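Long-range contact in PKD domain (Vibrio anguillarum, PDB 6AEM), which binds calcium as a polycystic-kidney-disease domain of the protease Epp, its wider role in that enzyme not being established: residues S27-G32 / V68-G73. Residues are numbered along the deposited sequence; the frame is centred on the assembly and turned at random.
Sequences SHDEDG and VTDDKG. With CA (calcium ion), chain C; ZN (zinc ion), chain D.
Asp29 and Asp70 meet beside a calcium ion that both bind, and the metal does most of the joining. Asp29 grips it with both carboxylate oxygens, OD1 at 2.5 Å and OD2 at 2.4 Å from the calcium, while Asp70 offers OD2 alone, at 2.4 Å. With CG anti to the backbone N (chi1 -167°), Asp29 reaches across until OD2 lies 3.4 Å from CB of Asp70; the two carboxylate planes are 53° apart. Asp31 OD1, one water, Asn5 OD1 and the carbonyl O of Gln6 complete the seven coordinating oxygens, and the cation probably offsets the crowding of three acidic groups. Asp70 OD1 turns back instead, taking the N-H of Lys72 at 2.9 Å from above the carboxylate plane in an Asx turn. Deeper down, Val68 CG1 packs 3.7 Å from Ser27 OG, a hydroxyl hydrogen-bonded to Asn25 and Asn11. The outer side is wetter, exposed Asp71 reaching the loop partly through water: OD1, 3.4 Å from Gly32 CA, accepts from the calcium-bound water and Glu33 N. The site thus ties the loop between strands 20-25 and 34-40, one from each sheet, to the end of strand 60-70, where its turn leads into strand 75-84.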
loop_
_atom_site.group_PDB
_atom_site.type_symbol
_atom_site.label_atom_id
_atom_site.label_comp_id
_atom_site.label_asym_id
_atom_site.label_seq_id
_atom_site.Cartn_x
_atom_site.Cartn_y
_atom_site.Cartn_z
ATOM N N SER A 27 3.645 5.121 5.972
ATOM C CA SER A 27 2.797 6.296 5.795
ATOM C C SER A 27 2.576 7.004 7.124
ATOM O O SER A 27 2.491 6.377 8.188
ATOM C CB SER A 27 1.458 5.901 5.175
ATOM O OG SER A 27 1.608 5.207 3.932
ATOM N N HIS A 28 2.448 8.315 7.058
ATOM C CA HIS A 28 2.284 9.123 8.263
ATOM C C HIS A 28 1.809 10.499 7.847
ATOM O O HIS A 28 1.912 10.884 6.686
ATOM C CB HIS A 28 3.611 9.216 9.066
ATOM C CG HIS A 28 4.723 9.846 8.297
ATOM N ND1 HIS A 28 5.397 9.199 7.285
ATOM C CD2 HIS A 28 5.252 11.089 8.363
ATOM C CE1 HIS A 28 6.294 10.019 6.769
ATOM N NE2 HIS A 28 6.233 11.170 7.410
ATOM N N ASP A 29 1.309 11.244 8.827
ATOM C CA ASP A 29 0.904 12.635 8.634
ATOM C C ASP A 29 1.782 13.506 9.531
ATOM O O ASP A 29 1.805 13.319 10.751
ATOM C CB ASP A 29 -0.582 12.794 8.970
ATOM C CG ASP A 29 -1.172 14.116 8.505
ATOM O OD1 ASP A 29 -0.741 14.619 7.461
ATOM O OD2 ASP A 29 -2.100 14.626 9.161
ATOM N N GLU A 30 2.482 14.477 8.929
ATOM C CA GLU A 30 3.455 15.285 9.668
ATOM C C GLU A 30 2.799 16.157 10.724
ATOM O O GLU A 30 3.451 16.501 11.724
ATOM C CB GLU A 30 4.217 16.249 8.738
ATOM C CG GLU A 30 4.920 15.689 7.500
ATOM C CD GLU A 30 6.063 14.736 7.839
ATOM O OE1 GLU A 30 6.104 14.289 8.986
ATOM O OE2 GLU A 30 6.931 14.476 6.968
ATOM N N ASP A 31 1.547 16.569 10.493
ATOM C CA ASP A 31 0.852 17.537 11.331
ATOM C C ASP A 31 -0.474 16.996 11.857
ATOM O O ASP A 31 -1.352 17.784 12.205
ATOM C CB ASP A 31 0.614 18.857 10.579
ATOM C CG ASP A 31 -0.282 18.714 9.364
ATOM O OD1 ASP A 31 -0.567 17.578 8.941
ATOM O OD2 ASP A 31 -0.662 19.771 8.813
ATOM N N GLY A 32 -0.717 15.705 11.750
ATOM C CA GLY A 32 -1.973 15.151 12.223
ATOM C C GLY A 32 -1.903 13.650 12.356
ATOM O O GLY A 32 -0.873 13.098 12.764
ATOM N N VAL A 68 -3.685 6.989 1.381
ATOM C CA VAL A 68 -3.943 7.270 2.795
ATOM C C VAL A 68 -4.692 8.588 2.929
ATOM O O VAL A 68 -4.538 9.479 2.096
ATOM C CB VAL A 68 -2.663 7.240 3.669
ATOM C CG1 VAL A 68 -1.976 5.904 3.583
ATOM C CG2 VAL A 68 -1.705 8.377 3.282
ATOM N N THR A 69 -5.461 8.709 4.005
ATOM C CA THR A 69 -6.279 9.888 4.300
ATOM C C THR A 69 -5.949 10.401 5.701
ATOM O O THR A 69 -5.853 9.601 6.634
ATOM C CB THR A 69 -7.796 9.521 4.238
ATOM O OG1 THR A 69 -8.089 8.924 2.959
ATOM C CG2 THR A 69 -8.695 10.728 4.421
ATOM N N ASP A 70 -5.839 11.724 5.863
ATOM C CA ASP A 70 -5.553 12.306 7.169
ATOM C C ASP A 70 -6.842 12.752 7.879
ATOM O O ASP A 70 -7.963 12.563 7.396
ATOM C CB ASP A 70 -4.462 13.384 7.119
ATOM C CG ASP A 70 -4.935 14.734 6.567
ATOM O OD1 ASP A 70 -6.165 14.947 6.340
ATOM O OD2 ASP A 70 -4.027 15.589 6.348
ATOM N N ASP A 71 -6.664 13.303 9.082
ATOM C CA ASP A 71 -7.748 13.719 9.982
ATOM C C ASP A 71 -8.572 14.873 9.437
ATOM O O ASP A 71 -9.651 15.144 9.976
ATOM C CB ASP A 71 -7.185 14.088 11.365
ATOM C CG ASP A 71 -6.103 15.153 11.291
ATOM O OD1 ASP A 71 -5.006 14.884 10.777
ATOM O OD2 ASP A 71 -6.361 16.262 11.780
ATOM N N LYS A 72 -8.086 15.543 8.385
ATOM C CA LYS A 72 -8.827 16.613 7.714
ATOM C C LYS A 72 -9.430 16.176 6.381
ATOM O O LYS A 72 -10.106 16.977 5.707
ATOM C CB LYS A 72 -7.914 17.830 7.513
ATOM C CG LYS A 72 -7.272 18.338 8.780
ATOM C CD LYS A 72 -8.280 18.909 9.730
ATOM C CE LYS A 72 -7.581 19.532 10.946
ATOM N NZ LYS A 72 -8.549 19.749 12.040
ATOM N N GLY A 73 -9.208 14.925 5.975
ATOM C CA GLY A 73 -9.722 14.409 4.726
ATOM C C GLY A 73 -8.793 14.560 3.544
ATOM O O GLY A 73 -9.154 14.154 2.446
HETATM CA CA CA C . -2.269 16.561 7.673
HETATM ZN ZN ZN D . 7.669 12.654 7.428
HETATM O O HOH W 1 -4.351 17.888 12.756
HETATM O O HOH W 2 -3.852 16.919 9.423
#